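Local coordinates for putative sugar ABC transporter, substrate-binding protein (Clostridium phytofermentans, PDB 4WZZ), which binds L-rhamnose in the cleft between its two lobes and probably delivers the sugar to an ABC transporter for uptake, at residues Asp222-Leu235 and Thr248-Lys262. Numbering follows the deposited sequence. Where two conformers were deposited one is given.
Sequences DEYQASCDQTEAIL and TTVGIMAAAKVLQDK. With RAM (alpha-L-rhamnopyranose), chain B.
Beside the sugar, Thr-248 OG1 donates to Asp-222 OD1 (2.7 Å), meeting the oxygen nearly along its C-O axis; as N-cap of helix 249-261, the same hydroxyl accepts an almost straight bond from Gly-251 N. This bond to OD1 helps to hold the Asp-222 carboxylate, whose other oxygen OD2 accepts from rhamnose O2 (2.6 Å). Next to it, Thr-249 N donates to the ring oxygen O5 at the helix start. At the far end, Lys-262 NZ forms a salt bridge with Glu-232 OE2 (3.1 Å) through the anti lone pair.

Apolar packing fills the middle. Ala-254 CB lies 3.5 Å from Ser-227 CB, and Val-258 is a knob among Cys-228, Thr-231, Glu-232 and Leu-235. With CG1 anti to the backbone N (chi1 171°), Val-258 turns that methyl to Thr-231 CG2 and CG2 to Cys-228 CB. In one of two deposited conformers, and so tentatively, selenomethionine Met-253 places SE at the edge of the Tyr-224 ring, 4.8 Å from its centroid, a Met-aromatic contact.

The axes of 224-235 and 249-261 cross at -55° with a closest approach of 8.1 Å, consistent with the small Gly-251, Ala-254 and Ala-255 facing Ser-227 and Cys-228. These successive helices, separated in sequence by strand 243-246, pack side by side in the alternating strand-helix order of the periplasmic binding protein fold, where Asp-222, Thr-248 and Thr-249 line the rhamnose pocket.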
ATOM      1  N   ASP A 222      -0.563  -0.577 -11.515  1.00 11.64           N
ATOM      2  CA  ASP A 222      -1.748  -0.089 -10.825  1.00 10.15           C
ATOM      3  C   ASP A 222      -2.843   0.393 -11.794  1.00 11.55           C
ATOM      4  O   ASP A 222      -3.678   1.264 -11.481  1.00 12.12           O
ATOM      5  CB  ASP A 222      -1.377   0.991  -9.788  1.00 10.49           C
ATOM      6  CG  ASP A 222      -1.160   0.417  -8.410  1.00 13.04           C
ATOM      7  OD1 ASP A 222      -1.684  -0.706  -8.106  1.00  8.43           O
ATOM      8  OD2 ASP A 222      -0.499   1.118  -7.595  1.00 10.44           O
ATOM      9  N   GLU A 223      -2.875  -0.239 -12.963  1.00 11.49           N
ATOM     10  CA  GLU A 223      -3.873   0.050 -13.983  1.00 12.19           C
ATOM     11  C   GLU A 223      -4.634  -1.228 -14.258  1.00 13.07           C
ATOM     12  O   GLU A 223      -4.038  -2.298 -14.384  1.00 13.67           O
ATOM     13  CB  GLU A 223      -3.189   0.524 -15.261  1.00 17.47           C
ATOM     14  CG  GLU A 223      -2.413   1.797 -15.092  1.00 16.21           C
ATOM     15  CD  GLU A 223      -1.788   2.337 -16.381  1.00 30.89           C
ATOM     16  OE1 GLU A 223      -2.090   1.825 -17.495  1.00 30.56           O
ATOM     17  OE2 GLU A 223      -0.982   3.294 -16.260  1.00 30.98           O
ATOM     18  N   TYR A 224      -5.956  -1.104 -14.359  1.00 14.28           N
ATOM     19  CA  TYR A 224      -6.821  -2.253 -14.604  1.00 12.43           C
ATOM     20  C   TYR A 224      -6.443  -2.996 -15.885  1.00 14.15           C
ATOM     21  O   TYR A 224      -6.184  -4.204 -15.854  1.00 13.11           O
ATOM     22  CB  TYR A 224      -8.258  -1.772 -14.648  1.00 14.47           C
ATOM     23  CG  TYR A 224      -9.290  -2.841 -14.930  1.00 25.64           C
ATOM     24  CD1 TYR A 224      -9.684  -3.725 -13.929  1.00 26.44           C
ATOM     25  CD2 TYR A 224      -9.904  -2.941 -16.180  1.00 33.78           C
ATOM     26  CE1 TYR A 224     -10.638  -4.703 -14.170  1.00 22.76           C
ATOM     27  CE2 TYR A 224     -10.864  -3.919 -16.427  1.00 30.27           C
ATOM     28  CZ  TYR A 224     -11.216  -4.796 -15.405  1.00 32.13           C
ATOM     29  OH  TYR A 224     -12.161  -5.778 -15.587  1.00 37.07           O
ATOM     30  N   GLN A 225      -6.408  -2.290 -17.011  1.00 15.11           N
ATOM     31  CA  GLN A 225      -6.210  -2.967 -18.292  1.00 13.99           C
ATOM     32  C   GLN A 225      -4.817  -3.597 -18.363  1.00 13.77           C
ATOM     33  O   GLN A 225      -4.668  -4.770 -18.736  1.00 15.50           O
ATOM     34  CB  GLN A 225      -6.457  -2.031 -19.474  1.00 16.79           C
ATOM     35  CG  GLN A 225      -6.484  -2.754 -20.823  1.00 22.67           C
ATOM     36  CD  GLN A 225      -7.564  -3.826 -20.911  1.00 23.48           C
ATOM     37  OE1 GLN A 225      -8.759  -3.560 -20.699  1.00 24.94           O
ATOM     38  NE2 GLN A 225      -7.150  -5.054 -21.234  1.00 23.32           N
ATOM     39  N   ALA A 226      -3.794  -2.848 -17.967  1.00 14.39           N
ATOM     40  CA  ALA A 226      -2.446  -3.386 -17.959  1.00 13.80           C
ATOM     41  C   ALA A 226      -2.359  -4.607 -17.038  1.00 13.28           C
ATOM     42  O   ALA A 226      -1.691  -5.583 -17.344  1.00 12.57           O
ATOM     43  CB  ALA A 226      -1.455  -2.325 -17.518  1.00 14.31           C
ATOM     44  N   SER A 227      -3.063  -4.568 -15.920  1.00 12.67           N
ATOM     45  CA  SER A 227      -3.003  -5.686 -14.989  1.00  9.51           C
ATOM     46  C   SER A 227      -3.728  -6.921 -15.547  1.00 10.05           C
ATOM     47  O   SER A 227      -3.256  -8.043 -15.384  1.00 12.93           O
ATOM     48  CB  SER A 227      -3.565  -5.298 -13.633  1.00 11.62           C
ATOM     49  OG  SER A 227      -2.758  -4.315 -13.032  1.00 11.63           O
ATOM     50  N   CYS A 228      -4.828  -6.708 -16.259  1.00 11.77           N
ATOM     51  CA  CYS A 228      -5.493  -7.818 -16.961  1.00 14.52           C
ATOM     52  C   CYS A 228      -4.563  -8.418 -18.002  1.00 12.99           C
ATOM     53  O   CYS A 228      -4.413  -9.656 -18.093  1.00 12.83           O
ATOM     54  CB  CYS A 228      -6.801  -7.366 -17.630  1.00 16.53           C
ATOM     55  SG  CYS A 228      -8.140  -6.993 -16.462  1.00 16.17           S
ATOM     56  N   ASP A 229      -3.935  -7.548 -18.794  1.00 13.45           N
ATOM     57  CA  ASP A 229      -3.034  -8.002 -19.849  1.00 16.08           C
ATOM     58  C   ASP A 229      -1.857  -8.800 -19.287  1.00 17.75           C
ATOM     59  O   ASP A 229      -1.472  -9.827 -19.839  1.00 15.30           O
ATOM     60  CB  ASP A 229      -2.516  -6.816 -20.675  1.00 16.53           C
ATOM     61  CG  ASP A 229      -3.618  -6.124 -21.512  1.00 21.00           C
ATOM     62  OD1 ASP A 229      -4.731  -6.663 -21.657  1.00 20.51           O
ATOM     63  OD2 ASP A 229      -3.353  -5.021 -22.028  1.00 24.63           O
ATOM     64  N   GLN A 230      -1.287  -8.341 -18.181  1.00 12.36           N
ATOM     65  CA  GLN A 230      -0.167  -9.047 -17.558  1.00 13.84           C
ATOM     66  C   GLN A 230      -0.609 -10.366 -16.936  1.00 14.34           C
ATOM     67  O   GLN A 230       0.156 -11.316 -16.916  1.00 11.66           O
ATOM     68  CB  GLN A 230       0.560  -8.167 -16.541  1.00 13.60           C
ATOM     69  CG  GLN A 230       1.318  -7.021 -17.195  1.00 17.46           C
ATOM     70  CD  GLN A 230       2.308  -7.483 -18.245  1.00 23.88           C
ATOM     71  OE1 GLN A 230       3.100  -8.389 -18.022  1.00 23.74           O
ATOM     72  NE2 GLN A 230       2.237  -6.874 -19.425  1.00 33.16           N
ATOM     73  N   THR A 231      -1.839 -10.445 -16.438  1.00 12.88           N
ATOM     74  CA  THR A 231      -2.352 -11.723 -15.957  1.00 11.15           C
ATOM     75  C   THR A 231      -2.391 -12.721 -17.109  1.00 12.73           C
ATOM     76  O   THR A 231      -1.989 -13.866 -16.941  1.00 12.55           O
ATOM     77  CB  THR A 231      -3.754 -11.590 -15.305  1.00 11.85           C
ATOM     78  OG1 THR A 231      -3.666 -10.672 -14.213  1.00 13.20           O
ATOM     79  CG2 THR A 231      -4.244 -12.939 -14.770  1.00 13.47           C
ATOM     80  N   GLU A 232      -2.875 -12.300 -18.274  1.00 14.37           N
ATOM     81  CA  GLU A 232      -2.883 -13.185 -19.453  1.00 13.04           C
ATOM     82  C   GLU A 232      -1.463 -13.596 -19.829  1.00 14.67           C
ATOM     83  O   GLU A 232      -1.224 -14.745 -20.202  1.00 15.65           O
ATOM     84  CB  GLU A 232      -3.566 -12.510 -20.654  1.00 14.99           C
ATOM     85  CG  GLU A 232      -5.061 -12.314 -20.413  1.00 18.46           C
ATOM     86  CD  GLU A 232      -5.854 -12.052 -21.682  1.00 27.46           C
ATOM     87  OE1 GLU A 232      -5.945 -10.880 -22.096  1.00 30.41           O
ATOM     88  OE2 GLU A 232      -6.378 -13.025 -22.263  1.00 41.91           O
ATOM     89  N   ALA A 233      -0.522 -12.659 -19.701  1.00 11.25           N
ATOM     90  CA  ALA A 233       0.880 -12.943 -20.011  1.00 13.48           C
ATOM     91  C   ALA A 233       1.462 -13.973 -19.057  1.00 12.02           C
ATOM     92  O   ALA A 233       2.229 -14.846 -19.486  1.00 16.11           O
ATOM     93  CB  ALA A 233       1.714 -11.659 -19.959  1.00 17.94           C
ATOM     94  N   ILE A 234       1.136 -13.848 -17.765  1.00 11.81           N
ATOM     95  CA  ILE A 234       1.547 -14.835 -16.773  1.00 13.25           C
ATOM     96  C   ILE A 234       1.046 -16.242 -17.172  1.00 12.88           C
ATOM     97  O   ILE A 234       1.808 -17.224 -17.196  1.00 13.12           O
ATOM     98  CB  ILE A 234       1.035 -14.477 -15.368  1.00 10.43           C
ATOM     99  CG1 ILE A 234       1.795 -13.252 -14.841  1.00 11.16           C
ATOM    100  CG2 ILE A 234       1.160 -15.678 -14.432  1.00 14.19           C
ATOM    101  CD1 ILE A 234       1.165 -12.620 -13.650  1.00 11.63           C
ATOM    102  N   LEU A 235      -0.232 -16.320 -17.511  1.00 10.86           N
ATOM    103  CA  LEU A 235      -0.870 -17.589 -17.842  1.00 13.36           C
ATOM    104  C   LEU A 235      -0.269 -18.208 -19.110  1.00 18.17           C
ATOM    105  O   LEU A 235      -0.100 -19.423 -19.196  1.00 15.90           O
ATOM    106  CB  LEU A 235      -2.382 -17.381 -17.998  1.00 11.28           C
ATOM    107  CG  LEU A 235      -3.148 -17.040 -16.717  1.00 14.38           C
ATOM    108  CD1 LEU A 235      -4.572 -16.643 -17.047  1.00 16.26           C
ATOM    109  CD2 LEU A 235      -3.141 -18.172 -15.705  1.00 15.85           C
ATOM    110  N   THR A 248      -1.203  -5.724  -4.855  1.00  6.75           N
ATOM    111  CA  THR A 248      -1.713  -4.446  -5.333  1.00  7.23           C
ATOM    112  C   THR A 248      -3.225  -4.602  -5.468  1.00  8.30           C
ATOM    113  O   THR A 248      -3.706  -5.604  -6.003  1.00  7.98           O
ATOM    114  CB  THR A 248      -1.143  -4.031  -6.714  1.00 10.25           C
ATOM    115  OG1 THR A 248      -2.138  -3.278  -7.420  1.00  9.15           O
ATOM    116  CG2 THR A 248      -0.733  -5.252  -7.542  1.00 11.10           C
ATOM    117  N   THR A 249      -3.969  -3.662  -4.913  1.00  7.68           N
ATOM    118  CA  THR A 249      -5.416  -3.792  -4.935  1.00  8.12           C
ATOM    119  C   THR A 249      -5.958  -3.800  -6.360  1.00 10.39           C
ATOM    120  O   THR A 249      -6.910  -4.518  -6.674  1.00  9.78           O
ATOM    121  CB  THR A 249      -6.119  -2.715  -4.102  1.00  8.07           C
ATOM    122  OG1 THR A 249      -5.878  -1.431  -4.682  1.00  8.99           O
ATOM    123  CG2 THR A 249      -5.671  -2.767  -2.653  1.00  8.30           C
ATOM    124  N   VAL A 250      -5.340  -3.029  -7.243  1.00  9.46           N
ATOM    125  CA  VAL A 250      -5.759  -2.983  -8.629  1.00  9.29           C
ATOM    126  C   VAL A 250      -5.414  -4.300  -9.328  1.00  8.70           C
ATOM    127  O   VAL A 250      -6.248  -4.898 -10.019  1.00  9.01           O
ATOM    128  CB  VAL A 250      -5.114  -1.793  -9.366  1.00  8.49           C
ATOM    129  CG1 VAL A 250      -5.415  -1.828 -10.878  1.00 10.17           C
ATOM    130  CG2 VAL A 250      -5.589  -0.477  -8.752  1.00 10.31           C
ATOM    131  N   GLY A 251      -4.185  -4.758  -9.150  1.00  9.03           N
ATOM    132  CA  GLY A 251      -3.747  -5.978  -9.791  1.00  8.42           C
ATOM    133  C   GLY A 251      -4.541  -7.200  -9.380  1.00  7.74           C
ATOM    134  O   GLY A 251      -4.895  -8.040 -10.224  1.00  8.52           O
ATOM    135  N   ILE A 252      -4.821  -7.322  -8.084  1.00  7.80           N
ATOM    136  CA  ILE A 252      -5.517  -8.519  -7.630  1.00  7.24           C
ATOM    137  C   ILE A 252      -6.940  -8.567  -8.183  1.00  7.64           C
ATOM    138  O   ILE A 252      -7.418  -9.624  -8.590  1.00  7.89           O
ATOM    139  CB  ILE A 252      -5.470  -8.696  -6.101  1.00  8.80           C
ATOM    140  CG1 ILE A 252      -5.848 -10.137  -5.720  1.00  8.40           C
ATOM    141  CG2 ILE A 252      -6.330  -7.645  -5.389  1.00  7.74           C
ATOM    142  CD1 ILE A 252      -5.828 -10.382  -4.224  1.00  8.75           C
HETATM  143  N   MSE A 253      -7.631  -7.443  -8.233  0.55  7.88           N
HETATM  144  CA  MSE A 253      -8.990  -7.515  -8.752  0.55  8.65           C
HETATM  145  C   MSE A 253      -9.004  -7.711 -10.274  0.55 11.43           C
HETATM  146  O   MSE A 253      -9.908  -8.357 -10.812  0.55 13.18           O
HETATM  147  CB  MSE A 253      -9.875  -6.368  -8.259  0.55  8.72           C
HETATM  148  CG  MSE A 253      -9.445  -4.957  -8.595  0.55 13.74           C
HETATM  149 SE   MSE A 253      -9.953  -4.375 -10.367  0.55 27.95          SE
HETATM  150  CE  MSE A 253     -11.302  -5.693 -10.835  0.55  9.90           C
ATOM    151  N   ALA A 254      -7.984  -7.211 -10.964  1.00 10.48           N
ATOM    152  CA  ALA A 254      -7.870  -7.442 -12.391  1.00 10.80           C
ATOM    153  C   ALA A 254      -7.581  -8.912 -12.662  1.00  9.47           C
ATOM    154  O   ALA A 254      -8.205  -9.502 -13.536  1.00 11.14           O
ATOM    155  CB  ALA A 254      -6.779  -6.552 -13.001  1.00 10.34           C
ATOM    156  N   ALA A 255      -6.640  -9.489 -11.915  1.00  9.26           N
ATOM    157  CA  ALA A 255      -6.317 -10.901 -12.083  1.00  9.56           C
ATOM    158  C   ALA A 255      -7.555 -11.752 -11.784  1.00  9.45           C
ATOM    159  O   ALA A 255      -7.823 -12.757 -12.457  1.00  9.57           O
ATOM    160  CB  ALA A 255      -5.171 -11.272 -11.165  1.00  7.98           C
ATOM    161  N   ALA A 256      -8.293 -11.391 -10.739  1.00  8.63           N
ATOM    162  CA  ALA A 256      -9.502 -12.158 -10.410  1.00 10.11           C
ATOM    163  C   ALA A 256     -10.493 -12.179 -11.566  1.00 10.71           C
ATOM    164  O   ALA A 256     -11.111 -13.224 -11.880  1.00 12.69           O
ATOM    165  CB  ALA A 256     -10.154 -11.591  -9.174  1.00 10.90           C
ATOM    166  N   LYS A 257     -10.663 -11.031 -12.195  1.00 10.12           N
ATOM    167  CA  LYS A 257     -11.573 -10.892 -13.321  1.00 13.35           C
ATOM    168  C   LYS A 257     -11.144 -11.784 -14.478  1.00 13.56           C
ATOM    169  O   LYS A 257     -11.956 -12.499 -15.053  1.00 12.24           O
ATOM    170  CB  LYS A 257     -11.647  -9.427 -13.774  1.00 14.24           C
ATOM    171  CG  LYS A 257     -12.536  -9.185 -14.989  1.00 22.58           C
ATOM    172  CD  LYS A 257     -13.981  -9.628 -14.760  1.00 29.72           C
ATOM    173  CE  LYS A 257     -14.978  -8.921 -15.701  1.00 39.63           C
ATOM    174  NZ  LYS A 257     -14.719  -9.182 -17.149  1.00 41.40           N
ATOM    175  N   VAL A 258      -9.854 -11.769 -14.787  1.00 12.37           N
ATOM    176  CA  VAL A 258      -9.300 -12.606 -15.843  1.00 12.89           C
ATOM    177  C   VAL A 258      -9.470 -14.092 -15.521  1.00 10.95           C
ATOM    178  O   VAL A 258      -9.912 -14.865 -16.367  1.00 12.38           O
ATOM    179  CB  VAL A 258      -7.800 -12.258 -16.098  1.00 13.08           C
ATOM    180  CG1 VAL A 258      -7.152 -13.260 -17.047  1.00 14.80           C
ATOM    181  CG2 VAL A 258      -7.655 -10.841 -16.644  1.00 10.85           C
ATOM    182  N   LEU A 259      -9.135 -14.508 -14.303  1.00 10.42           N
ATOM    183  CA  LEU A 259      -9.245 -15.934 -13.964  1.00 10.64           C
ATOM    184  C   LEU A 259     -10.699 -16.380 -14.024  1.00 12.71           C
ATOM    185  O   LEU A 259     -10.995 -17.499 -14.455  1.00 15.08           O
ATOM    186  CB  LEU A 259      -8.673 -16.213 -12.579  1.00 11.43           C
ATOM    187  CG  LEU A 259      -7.169 -15.974 -12.422  1.00 11.20           C
ATOM    188  CD1 LEU A 259      -6.791 -16.268 -10.979  1.00 13.35           C
ATOM    189  CD2 LEU A 259      -6.351 -16.815 -13.410  1.00 11.76           C
ATOM    190  N   GLN A 260     -11.616 -15.516 -13.609  1.00 13.77           N
ATOM    191  CA  GLN A 260     -13.037 -15.854 -13.698  1.00 16.38           C
ATOM    192  C   GLN A 260     -13.470 -15.966 -15.152  1.00 15.53           C
ATOM    193  O   GLN A 260     -14.144 -16.935 -15.548  1.00 17.95           O
ATOM    194  CB  GLN A 260     -13.893 -14.817 -12.970  1.00 15.73           C
ATOM    195  CG  GLN A 260     -15.364 -15.161 -12.908  1.00 25.14           C
ATOM    196  CD  GLN A 260     -16.158 -14.078 -12.199  1.00 32.88           C
ATOM    197  OE1 GLN A 260     -16.519 -14.215 -11.031  1.00 36.35           O
ATOM    198  NE2 GLN A 260     -16.417 -12.986 -12.899  1.00 35.55           N
ATOM    199  N   ASP A 261     -13.096 -14.986 -15.967  1.00 17.30           N
ATOM    200  CA  ASP A 261     -13.513 -14.999 -17.371  1.00 22.56           C
ATOM    201  C   ASP A 261     -12.983 -16.226 -18.108  1.00 18.47           C
ATOM    202  O   ASP A 261     -13.659 -16.767 -18.983  1.00 22.45           O
ATOM    203  CB  ASP A 261     -13.048 -13.738 -18.101  1.00 22.52           C
ATOM    204  CG  ASP A 261     -13.864 -12.505 -17.732  1.00 28.26           C
ATOM    205  OD1 ASP A 261     -14.941 -12.631 -17.097  1.00 33.72           O
ATOM    206  OD2 ASP A 261     -13.410 -11.396 -18.087  1.00 35.37           O
ATOM    207  N   LYS A 262     -11.779 -16.665 -17.765  1.00 13.46           N
ATOM    208  CA  LYS A 262     -11.167 -17.812 -18.430  1.00 17.18           C
ATOM    209  C   LYS A 262     -11.577 -19.152 -17.834  1.00 17.81           C
ATOM    210  O   LYS A 262     -11.168 -20.202 -18.327  1.00 16.65           O
ATOM    211  CB  LYS A 262      -9.658 -17.706 -18.386  1.00 15.85           C
ATOM    212  CG  LYS A 262      -9.118 -16.544 -19.200  1.00 19.59           C
ATOM    213  CD  LYS A 262      -7.626 -16.431 -19.051  1.00 22.89           C
ATOM    214  CE  LYS A 262      -7.037 -15.424 -20.030  1.00 36.07           C
ATOM    215  NZ  LYS A 262      -7.105 -15.900 -21.444  1.00 33.89           N
TER
HETATM  216  C1  RAM B 401      -2.531  -0.344  -4.565  1.00  9.99           C
HETATM  217  C2  RAM B 401      -1.427   0.693  -4.395  1.00  9.31           C
HETATM  218  C3  RAM B 401      -1.054   0.912  -2.929  1.00  9.34           C
HETATM  219  C4  RAM B 401      -0.845  -0.416  -2.210  1.00  8.93           C
HETATM  220  C5  RAM B 401      -2.039  -1.341  -2.439  1.00  6.38           C
HETATM  221  C6  RAM B 401      -1.818  -2.712  -1.822  1.00  7.27           C
HETATM  222  O1  RAM B 401      -3.724   0.196  -4.115  1.00 14.55           O
HETATM  223  O2  RAM B 401      -0.342   0.216  -5.129  1.00  9.58           O
HETATM  224  O3  RAM B 401       0.110   1.735  -2.915  1.00  9.79           O
HETATM  225  O4  RAM B 401      -0.661  -0.185  -0.825  1.00  8.74           O
HETATM  226  O5  RAM B 401      -2.281  -1.516  -3.810  1.00  8.18           O